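Local coordinates for uncharacterized protein PA0076 (Pseudomonas aeruginosa PAO1, PDB 2QNU) that is of unknown detailed function but, as a member of the TagF family, is probably associated with the type VI secretion system, at residues Asp30-Ser35 with Pro205-Phe210; Leu57-Ile62 with Gly110-Val115; His182-Gly187 with Ala193-Tyr198. All blocks are in the same frame, centred on the assembly; numbering follows the deposited sequence.

Contact 1 (Asp30-Ser35 with Pro205-Phe210); sequences DAWLAS and PAFGRF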
loop_
_atom_site.group_PDB
_atom_site.type_symbol
_atom_site.label_atom_id
_atom_site.label_comp_id
_atom_site.label_asym_id
_atom_site.label_seq_id
_atom_site.Cartn_x
_atom_site.Cartn_y
_atom_site.Cartn_z
ATOM N N ASP B 30 -22.170 11.391 -10.080
ATOM C CA ASP B 30 -22.661 12.662 -10.625
ATOM C C ASP B 30 -22.431 13.879 -9.712
ATOM O O ASP B 30 -21.935 14.886 -10.161
ATOM C CB ASP B 30 -24.157 12.568 -10.918
ATOM C CG ASP B 30 -24.754 13.888 -11.452
ATOM O OD1 ASP B 30 -24.705 14.145 -12.721
ATOM O OD2 ASP B 30 -25.302 14.663 -10.645
ATOM N N ALA B 31 -22.767 13.744 -8.415
ATOM C CA ALA B 31 -22.650 14.849 -7.469
ATOM C C ALA B 31 -21.190 15.180 -7.283
ATOM O O ALA B 31 -20.794 16.340 -7.172
ATOM C CB ALA B 31 -23.289 14.463 -6.175
ATOM N N TRP B 32 -20.357 14.154 -7.274
ATOM C CA TRP B 32 -18.946 14.398 -7.112
ATOM C C TRP B 32 -18.391 15.085 -8.376
ATOM O O TRP B 32 -17.604 15.991 -8.249
ATOM C CB TRP B 32 -18.128 13.112 -6.758
ATOM C CG TRP B 32 -16.603 13.342 -6.792
ATOM C CD1 TRP B 32 -15.833 13.982 -5.868
ATOM C CD2 TRP B 32 -15.738 13.026 -7.886
ATOM N NE1 TRP B 32 -14.529 14.060 -6.293
ATOM C CE2 TRP B 32 -14.452 13.477 -7.544
ATOM C CE3 TRP B 32 -15.950 12.441 -9.133
ATOM C CZ2 TRP B 32 -13.357 13.303 -8.383
ATOM C CZ3 TRP B 32 -14.862 12.255 -9.986
ATOM C CH2 TRP B 32 -13.584 12.690 -9.619
ATOM N N LEU B 33 -18.747 14.646 -9.584
ATOM C CA LEU B 33 -18.245 15.345 -10.807
ATOM C C LEU B 33 -18.746 16.749 -10.888
ATOM O O LEU B 33 -17.979 17.647 -11.133
ATOM C CB LEU B 33 -18.695 14.649 -12.098
ATOM C CG LEU B 33 -17.987 13.364 -12.384
ATOM C CD1 LEU B 33 -18.722 12.649 -13.493
ATOM C CD2 LEU B 33 -16.572 13.608 -12.749
ATOM N N ALA B 34 -20.029 16.940 -10.638
ATOM C CA ALA B 34 -20.608 18.255 -10.660
ATOM C C ALA B 34 -19.953 19.271 -9.708
ATOM O O ALA B 34 -19.782 20.444 -10.078
ATOM C CB ALA B 34 -22.088 18.155 -10.375
ATOM N N SER B 35 -19.617 18.838 -8.485
ATOM C CA SER B 35 -18.953 19.696 -7.479
ATOM C C SER B 35 -17.581 20.093 -7.963
ATOM O O SER B 35 -17.130 21.231 -7.768
ATOM C CB SER B 35 -18.773 18.927 -6.117
ATOM O OG SER B 35 -19.995 18.355 -5.679
ATOM N N PRO B 205 -12.262 21.192 -4.588
ATOM C CA PRO B 205 -11.193 22.119 -5.018
ATOM C C PRO B 205 -9.961 21.444 -5.570
ATOM O O PRO B 205 -9.067 22.132 -6.031
ATOM C CB PRO B 205 -10.851 22.895 -3.740
ATOM C CG PRO B 205 -12.083 22.673 -2.805
ATOM C CD PRO B 205 -12.544 21.306 -3.136
ATOM N N ALA B 206 -9.876 20.133 -5.464
ATOM C CA ALA B 206 -8.783 19.349 -6.094
ATOM C C ALA B 206 -9.092 18.878 -7.511
ATOM O O ALA B 206 -8.172 18.467 -8.256
ATOM C CB ALA B 206 -8.407 18.123 -5.231
ATOM N N PHE B 207 -10.375 18.912 -7.880
ATOM C CA PHE B 207 -10.771 18.571 -9.275
ATOM C C PHE B 207 -9.900 19.170 -10.412
ATOM O O PHE B 207 -9.420 18.438 -11.325
ATOM C CB PHE B 207 -12.218 18.918 -9.540
ATOM C CG PHE B 207 -12.786 18.184 -10.747
ATOM C CD1 PHE B 207 -13.208 16.854 -10.644
ATOM C CD2 PHE B 207 -12.864 18.808 -11.979
ATOM C CE1 PHE B 207 -13.734 16.210 -11.729
ATOM C CE2 PHE B 207 -13.367 18.148 -13.071
ATOM C CZ PHE B 207 -13.799 16.846 -12.956
ATOM N N GLY B 208 -9.701 20.484 -10.335
ATOM C CA GLY B 208 -8.774 21.187 -11.174
ATOM C C GLY B 208 -7.437 20.546 -11.528
ATOM O O GLY B 208 -6.950 20.748 -12.657
ATOM N N ARG B 209 -6.827 19.812 -10.595
ATOM C CA ARG B 209 -5.522 19.205 -10.795
ATOM C C ARG B 209 -5.607 18.121 -11.867
ATOM O O ARG B 209 -4.635 17.898 -12.573
ATOM C CB ARG B 209 -4.923 18.621 -9.464
ATOM C CG ARG B 209 -4.381 19.754 -8.533
ATOM C CD ARG B 209 -5.088 20.080 -7.164
ATOM N NE ARG B 209 -4.694 19.125 -6.164
ATOM C CZ ARG B 209 -4.921 19.138 -4.838
ATOM N NH1 ARG B 209 -5.494 20.137 -4.153
ATOM N NH2 ARG B 209 -4.513 18.073 -4.174
ATOM N N PHE B 210 -6.770 17.505 -12.015
ATOM C CA PHE B 210 -6.986 16.558 -13.141
ATOM C C PHE B 210 -6.942 17.261 -14.517
ATOM O O PHE B 210 -6.857 16.573 -15.546
ATOM C CB PHE B 210 -8.360 15.909 -13.073
ATOM C CG PHE B 210 -8.526 14.933 -11.950
ATOM C CD1 PHE B 210 -7.718 13.808 -11.860
ATOM C CD2 PHE B 210 -9.526 15.134 -10.994
ATOM C CE1 PHE B 210 -7.911 12.872 -10.811
ATOM C CE2 PHE B 210 -9.711 14.217 -9.921
ATOM C CZ PHE B 210 -8.881 13.116 -9.829
#

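Contact 2 (Leu57-Ile62 with Gly110-Val115); sequences LWRFAI and GWFEQV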
loop_
_atom_site.group_PDB
_atom_site.type_symbol
_atom_site.label_atom_id
_atom_site.label_comp_id
_atom_site.label_asym_id
_atom_site.label_seq_id
_atom_site.Cartn_x
_atom_site.Cartn_y
_atom_site.Cartn_z
ATOM N N LEU B 57 -7.331 11.537 -20.129
ATOM C CA LEU B 57 -8.257 10.506 -19.746
ATOM C C LEU B 57 -7.618 9.884 -18.501
ATOM O O LEU B 57 -6.379 9.599 -18.512
ATOM C CB LEU B 57 -8.408 9.474 -20.868
ATOM C CG LEU B 57 -9.386 9.905 -21.984
ATOM C CD1 LEU B 57 -8.803 11.041 -22.857
ATOM C CD2 LEU B 57 -9.751 8.713 -22.808
ATOM N N TRP B 58 -8.429 9.788 -17.420
ATOM C CA TRP B 58 -7.995 9.212 -16.178
ATOM C C TRP B 58 -8.642 7.851 -15.947
ATOM O O TRP B 58 -9.825 7.688 -15.891
ATOM C CB TRP B 58 -8.288 10.163 -15.039
ATOM C CG TRP B 58 -7.506 11.406 -15.140
ATOM C CD1 TRP B 58 -7.960 12.615 -15.540
ATOM C CD2 TRP B 58 -6.147 11.579 -14.792
ATOM N NE1 TRP B 58 -6.942 13.549 -15.499
ATOM C CE2 TRP B 58 -5.825 12.943 -15.014
ATOM C CE3 TRP B 58 -5.178 10.740 -14.240
ATOM C CZ2 TRP B 58 -4.566 13.459 -14.768
ATOM C CZ3 TRP B 58 -3.922 11.236 -14.042
ATOM C CH2 TRP B 58 -3.622 12.586 -14.314
ATOM N N ARG B 59 -7.794 6.875 -15.831
ATOM C CA ARG B 59 -8.163 5.547 -15.361
ATOM C C ARG B 59 -8.244 5.650 -13.816
ATOM O O ARG B 59 -7.512 6.403 -13.235
ATOM C CB ARG B 59 -7.052 4.597 -15.713
ATOM C CG ARG B 59 -6.724 4.568 -17.176
ATOM C CD ARG B 59 -5.426 3.893 -17.475
ATOM N NE ARG B 59 -5.087 4.025 -18.907
ATOM C CZ ARG B 59 -4.019 3.473 -19.481
ATOM N NH1 ARG B 59 -3.225 2.672 -18.791
ATOM N NH2 ARG B 59 -3.780 3.655 -20.762
ATOM N N PHE B 60 -9.172 4.934 -13.204
ATOM C CA PHE B 60 -9.315 4.977 -11.792
ATOM C C PHE B 60 -9.731 3.646 -11.159
ATOM O O PHE B 60 -10.359 2.805 -11.777
ATOM C CB PHE B 60 -10.325 6.061 -11.406
ATOM C CG PHE B 60 -11.715 5.825 -11.946
ATOM C CD1 PHE B 60 -12.624 5.011 -11.269
ATOM C CD2 PHE B 60 -12.133 6.458 -13.107
ATOM C CE1 PHE B 60 -13.900 4.818 -11.765
ATOM C CE2 PHE B 60 -13.383 6.263 -13.622
ATOM C CZ PHE B 60 -14.277 5.459 -12.985
ATOM N N ALA B 61 -9.383 3.535 -9.879
ATOM C CA ALA B 61 -9.918 2.530 -8.986
ATOM C C ALA B 61 -10.257 3.163 -7.640
ATOM O O ALA B 61 -9.418 3.813 -6.989
ATOM C CB ALA B 61 -8.935 1.467 -8.817
ATOM N N ILE B 62 -11.514 3.017 -7.285
ATOM C CA ILE B 62 -12.122 3.625 -6.117
ATOM C C ILE B 62 -12.596 2.562 -5.119
ATOM O O ILE B 62 -13.324 1.645 -5.455
ATOM C CB ILE B 62 -13.250 4.486 -6.551
ATOM C CG1 ILE B 62 -12.632 5.609 -7.472
ATOM C CG2 ILE B 62 -14.036 5.034 -5.340
ATOM C CD1 ILE B 62 -13.644 6.438 -8.162
ATOM N N GLY B 110 -4.408 -3.619 -20.427
ATOM C CA GLY B 110 -5.249 -3.958 -21.579
ATOM C C GLY B 110 -6.699 -3.546 -21.512
ATOM O O GLY B 110 -7.222 -2.938 -22.479
ATOM N N TRP B 111 -7.373 -3.888 -20.398
ATOM C CA TRP B 111 -8.792 -3.522 -20.212
ATOM C C TRP B 111 -8.974 -1.983 -20.313
ATOM O O TRP B 111 -9.848 -1.465 -20.985
ATOM C CB TRP B 111 -9.281 -4.020 -18.840
ATOM C CG TRP B 111 -10.743 -3.862 -18.649
ATOM C CD1 TRP B 111 -11.752 -4.654 -19.179
ATOM C CD2 TRP B 111 -11.390 -2.810 -17.928
ATOM N NE1 TRP B 111 -12.967 -4.161 -18.791
ATOM C CE2 TRP B 111 -12.774 -3.038 -18.017
ATOM C CE3 TRP B 111 -10.923 -1.706 -17.188
ATOM C CZ2 TRP B 111 -13.697 -2.189 -17.424
ATOM C CZ3 TRP B 111 -11.837 -0.871 -16.577
ATOM C CH2 TRP B 111 -13.209 -1.116 -16.697
ATOM N N PHE B 112 -8.115 -1.277 -19.605
ATOM C CA PHE B 112 -8.129 0.190 -19.579
ATOM C C PHE B 112 -7.892 0.869 -20.991
ATOM O O PHE B 112 -8.535 1.871 -21.379
ATOM C CB PHE B 112 -7.106 0.643 -18.537
ATOM C CG PHE B 112 -7.521 0.297 -17.102
ATOM C CD1 PHE B 112 -8.477 1.050 -16.454
ATOM C CD2 PHE B 112 -6.974 -0.798 -16.435
ATOM C CE1 PHE B 112 -8.927 0.718 -15.133
ATOM C CE2 PHE B 112 -7.409 -1.163 -15.119
ATOM C CZ PHE B 112 -8.366 -0.393 -14.473
ATOM N N GLU B 113 -6.943 0.311 -21.713
ATOM C CA GLU B 113 -6.670 0.732 -23.090
ATOM C C GLU B 113 -7.893 0.483 -23.987
ATOM O O GLU B 113 -8.304 1.378 -24.743
ATOM C CB GLU B 113 -5.440 -0.000 -23.585
ATOM C CG GLU B 113 -4.195 0.561 -22.950
ATOM C CD GLU B 113 -2.932 -0.239 -23.215
ATOM O OE1 GLU B 113 -2.991 -1.297 -23.841
ATOM O OE2 GLU B 113 -1.873 0.185 -22.756
ATOM N N GLN B 114 -8.531 -0.674 -23.830
ATOM C CA GLN B 114 -9.773 -0.946 -24.547
ATOM C C GLN B 114 -10.854 0.033 -24.150
ATOM O O GLN B 114 -11.605 0.469 -24.986
ATOM C CB GLN B 114 -10.346 -2.351 -24.282
ATOM C CG GLN B 114 -9.385 -3.486 -24.524
ATOM C CD GLN B 114 -9.986 -4.898 -24.221
ATOM O OE1 GLN B 114 -11.191 -5.148 -24.447
ATOM N NE2 GLN B 114 -9.120 -5.831 -23.746
ATOM N N VAL B 115 -10.993 0.342 -22.860
ATOM C CA VAL B 115 -12.008 1.275 -22.457
ATOM C C VAL B 115 -11.693 2.647 -23.036
ATOM O O VAL B 115 -12.596 3.327 -23.501
ATOM C CB VAL B 115 -12.169 1.401 -20.908
ATOM C CG1 VAL B 115 -13.041 2.580 -20.599
ATOM C CG2 VAL B 115 -12.777 0.130 -20.346
#

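Contact 3 (His182-Gly187 with Ala193-Tyr198); sequences HWWGRG and AGLMRY. With ACT (acetate ion), chain F.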
loop_
_atom_site.group_PDB
_atom_site.type_symbol
_atom_site.label_atom_id
_atom_site.label_comp_id
_atom_site.label_asym_id
_atom_site.label_seq_id
_atom_site.Cartn_x
_atom_site.Cartn_y
_atom_site.Cartn_z
ATOM N N HIS B 182 -7.462 5.935 -6.574
ATOM C CA HIS B 182 -6.265 5.998 -7.390
ATOM C C HIS B 182 -6.690 6.409 -8.822
ATOM O O HIS B 182 -7.734 5.985 -9.332
ATOM C CB HIS B 182 -5.533 4.657 -7.441
ATOM C CG HIS B 182 -4.757 4.334 -6.189
ATOM N ND1 HIS B 182 -5.315 3.717 -5.095
ATOM C CD2 HIS B 182 -3.476 4.613 -5.854
ATOM C CE1 HIS B 182 -4.404 3.619 -4.140
ATOM N NE2 HIS B 182 -3.265 4.137 -4.584
ATOM N N TRP B 183 -5.851 7.213 -9.435
ATOM C CA TRP B 183 -6.132 7.848 -10.729
ATOM C C TRP B 183 -4.819 7.836 -11.461
ATOM O O TRP B 183 -3.787 8.229 -10.865
ATOM C CB TRP B 183 -6.551 9.274 -10.491
ATOM C CG TRP B 183 -7.647 9.410 -9.539
ATOM C CD1 TRP B 183 -7.531 9.513 -8.141
ATOM C CD2 TRP B 183 -9.030 9.505 -9.831
ATOM N NE1 TRP B 183 -8.778 9.648 -7.587
ATOM C CE2 TRP B 183 -9.715 9.636 -8.586
ATOM C CE3 TRP B 183 -9.783 9.489 -11.031
ATOM C CZ2 TRP B 183 -11.093 9.732 -8.509
ATOM C CZ3 TRP B 183 -11.146 9.575 -10.953
ATOM C CH2 TRP B 183 -11.801 9.735 -9.709
ATOM N N TRP B 184 -4.800 7.268 -12.674
ATOM C CA TRP B 184 -3.546 7.170 -13.418
ATOM C C TRP B 184 -3.816 7.193 -14.921
ATOM O O TRP B 184 -4.956 7.080 -15.348
ATOM C CB TRP B 184 -2.747 5.945 -13.043
ATOM C CG TRP B 184 -3.318 4.632 -13.514
ATOM C CD1 TRP B 184 -2.895 3.918 -14.554
ATOM C CD2 TRP B 184 -4.393 3.888 -12.913
ATOM N NE1 TRP B 184 -3.654 2.753 -14.691
ATOM C CE2 TRP B 184 -4.589 2.740 -13.687
ATOM C CE3 TRP B 184 -5.227 4.097 -11.802
ATOM C CZ2 TRP B 184 -5.545 1.825 -13.391
ATOM C CZ3 TRP B 184 -6.182 3.172 -11.517
ATOM C CH2 TRP B 184 -6.348 2.057 -12.306
ATOM N N GLY B 185 -2.753 7.324 -15.705
ATOM C CA GLY B 185 -2.879 7.217 -17.135
ATOM C C GLY B 185 -1.736 7.829 -17.901
ATOM O O GLY B 185 -0.670 8.072 -17.334
ATOM N N ARG B 186 -1.970 8.033 -19.208
ATOM C CA ARG B 186 -0.902 8.482 -20.150
ATOM C C ARG B 186 -0.605 9.970 -20.036
ATOM O O ARG B 186 0.447 10.432 -20.461
ATOM C CB ARG B 186 -1.268 8.187 -21.599
ATOM C CG ARG B 186 -1.555 6.762 -21.886
ATOM C CD ARG B 186 -1.885 6.483 -23.406
ATOM N NE ARG B 186 -1.433 5.136 -23.712
ATOM C CZ ARG B 186 -2.219 4.112 -23.981
ATOM N NH1 ARG B 186 -3.541 4.226 -24.110
ATOM N NH2 ARG B 186 -1.662 2.970 -24.198
ATOM N N GLY B 187 -1.485 10.722 -19.402
ATOM C CA GLY B 187 -1.246 12.166 -19.302
ATOM C C GLY B 187 -1.640 12.933 -20.553
ATOM O O GLY B 187 -2.478 12.483 -21.322
ATOM N N ALA B 193 2.465 11.490 -17.436
ATOM C CA ALA B 193 1.975 10.190 -17.052
ATOM C C ALA B 193 2.424 9.895 -15.632
ATOM O O ALA B 193 3.569 10.203 -15.234
ATOM C CB ALA B 193 2.515 9.109 -17.992
ATOM N N GLY B 194 1.512 9.295 -14.873
ATOM C CA GLY B 194 1.818 8.949 -13.502
ATOM C C GLY B 194 0.581 8.475 -12.777
ATOM O O GLY B 194 -0.496 8.295 -13.374
ATOM N N LEU B 195 0.749 8.335 -11.476
ATOM C CA LEU B 195 -0.290 7.797 -10.604
ATOM C C LEU B 195 -0.562 8.818 -9.459
ATOM O O LEU B 195 0.368 9.353 -8.857
ATOM C CB LEU B 195 0.239 6.499 -10.021
ATOM C CG LEU B 195 -0.555 5.809 -8.868
ATOM C CD1 LEU B 195 -1.856 5.329 -9.396
ATOM C CD2 LEU B 195 0.238 4.595 -8.292
HETATM N N MSE B 196 -1.833 9.036 -9.176
HETATM C CA MSE B 196 -2.309 9.925 -8.111
HETATM C C MSE B 196 -3.157 9.155 -7.106
HETATM O O MSE B 196 -3.950 8.296 -7.494
HETATM C CB MSE B 196 -3.201 11.003 -8.744
HETATM C CG MSE B 196 -2.478 11.886 -9.816
HETATM SE SE MSE B 196 -3.981 12.879 -10.776
HETATM C CE MSE B 196 -4.100 14.389 -9.598
ATOM N N ARG B 197 -2.986 9.456 -5.801
ATOM C CA ARG B 197 -3.813 8.851 -4.728
ATOM C C ARG B 197 -4.419 9.911 -3.850
ATOM O O ARG B 197 -3.693 10.792 -3.383
ATOM C CB ARG B 197 -2.931 8.003 -3.820
ATOM C CG ARG B 197 -3.672 7.311 -2.681
ATOM C CD ARG B 197 -2.703 6.492 -1.805
ATOM N NE ARG B 197 -3.383 5.529 -0.882
ATOM C CZ ARG B 197 -4.058 5.946 0.182
ATOM N NH1 ARG B 197 -4.124 7.245 0.454
ATOM N NH2 ARG B 197 -4.667 5.099 0.997
ATOM N N TYR B 198 -5.726 9.864 -3.665
ATOM C CA TYR B 198 -6.395 10.580 -2.608
ATOM C C TYR B 198 -6.926 9.602 -1.541
ATOM O O TYR B 198 -7.389 8.482 -1.837
ATOM C CB TYR B 198 -7.544 11.449 -3.139
ATOM C CG TYR B 198 -7.078 12.611 -4.020
ATOM C CD1 TYR B 198 -6.877 12.435 -5.377
ATOM C CD2 TYR B 198 -6.846 13.890 -3.484
ATOM C CE1 TYR B 198 -6.470 13.511 -6.256
ATOM C CE2 TYR B 198 -6.408 14.977 -4.330
ATOM C CZ TYR B 198 -6.230 14.780 -5.700
ATOM O OH TYR B 198 -5.816 15.822 -6.508
HETATM C C ACT F . -0.212 5.049 -4.127
HETATM O O ACT F . -0.709 5.750 -5.077
HETATM O OXT ACT F . -0.961 4.231 -3.469
HETATM C CH3 ACT F . 1.192 5.228 -3.796
#

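Contact 1 (Asp30-Ser35 with Pro205-Phe210)
W32 and L33 of helix 23-44 meet F207 and F210 in a buried, apolar and mostly aromatic contact, where the turn leading into helix 209-212 comes up against the long helix. The main pair is T-shaped: F207 turns an edge to the face of the six-membered ring of W32, with centroids 5.8 Å apart and planes at 69°. CH2 of W32 and CE1 of F207 are the nearest atoms of the two rings, at 4.1 Å. With CG set opposite its own backbone N (chi1 -161°), F207 sends its ring across to helix 23-44, where M37 and S40 also touch it. The same CE1 of F207 rests against the L33 methyl CD2 at 4.0 Å. F210 meets the same outer end of the W32 indole, its CE2 coming in at the edge, near the indole plane, 4.1 Å from CZ2 and almost as near CH2.

Helix 23-44 lies on the face of the antiparallel sheet that carries W183 and F60, and W32, L33, F207 and F210 fill part of the layer between helix, sheet and C-terminal region. W183 touches both W32 and F210, while W58 meets F210 edge-to-face. The polar corner of W32 is satisfied from outside, NE1 donating to the carbonyl O of P202, which helps to set the rotation of the indole. On the helix itself, S35 OG turns back to donate to A31 O over 2.6 Å, and the S35 amide reaches that oxygen from the opposite face of the carbonyl plane.

Contact 2 (Leu57-Ile62 with Gly110-Val115)
R59 and F60 on strand 58-62 meet F112 and E113 on helix 110-121, a helix packed on an antiparallel sheet in an alpha+beta arrangement. The helix covers one face of the sheet; over 110-115 its axis passes 9.9 Å from that of strand 58-62, with 131° between their N-to-C directions.

R59 comes first and does most of the touching. Its chain, extended from CG to NE, passes obliquely across F112: CB lies 3.9 Å from F112 CD1, and CD lies 3.8 Å from F112 CB. That same F112 CB sits over one face of the guanidinium, whose plane is only 17° from that of the phenyl ring. Further out, R59 NH2 reaches E113 CG at 3.8 Å, but E113 OE2 stays 4.4 Å from NH2, beyond a salt bridge. Both charges have partners elsewhere, R59 NE pairing with E116 and E113 OE2 with R186, so any attraction between R59 and E113 is probably long-range and secondary.

F60 follows and sends its ring to the other side of the sheet, among W29 and W183, leaving backbone to face the helix. F112 is held from its own helix by W111, whose CE3 stands 3.6 Å above the centre of the phenyl ring, and W184 meets it edge-to-face. The carbonyl O of F60, which accepts from T73 OG1, lies 4.2 Å from F112 CE1.

Contact 3 (His182-Gly187 with Ala193-Tyr198)
L195 puts one methyl, CD1, into the notch between two neighbours on the facing strand: it sits 3.8 Å from W184 CB and 4.0 Å from H182 CD2, at the edge of the imidazole. The two strands form an antiparallel beta hairpin, 180-185 with 194-199. H182 with R197 and W184 with L195 are non-hydrogen-bonded pairs on one face; W183 with M196, a selenomethionine, is a hydrogen-bonded pair whose side chains lie on the other.

W184 holds CG between backbone N and carbonyl carbon (chi1 71°), and its indole leads away from L195 toward F112. On the opposite face W183 and M196 touch through their CB atoms, and Y198 packs CD1 4.0 Å from W183 NE1, which donates to S181 OG, their side chains crossing at about a right angle. Near the turn, A193 CB rests against the carbonyl oxygens of G185 and R186. W183 and M196 exchange two backbone bonds, M196 N to W183 O at 2.7 Å and W183 N to M196 O at 2.9 Å, whereas G185 N to G194 O is weak.

R197 lies extended over H182, its CG forming a CH-pi contact 4.1 Å from the ring centroid. Beyond them an acetate fills the hollow bordered by H182, L195 and R197. Strand 194-199 also pairs with a strand of the second subunit, carrying the sheet across the interface. H182 NE2 donates to acetate OXT at 2.6 Å and 173°, nearly straight; since the ion probably came from the crystallisation liquor, this implies a spot able to hold a small carboxylate, not a known natural ligand.

Contacts 2 and 3 meet in the sheet, their centres about 10 Å apart: strands 58-62 and 180-185 are neighbours, joined by backbone bonds of R59 with W184 and A61 with H182. Contact 1 lies against one side of that sheet, its centre about 15 Å from that of contact 3 and about 18 Å from that of contact 2, and W58 NE1 bonds to F210 O to tie it to contact 2. Along the chain, contact 1 closes a long loop inside which contact 2 and then contact 3 follow in series. The C-terminal part is thereby bound back onto the N-terminal region, with one helix layer on each side of a shared sheet.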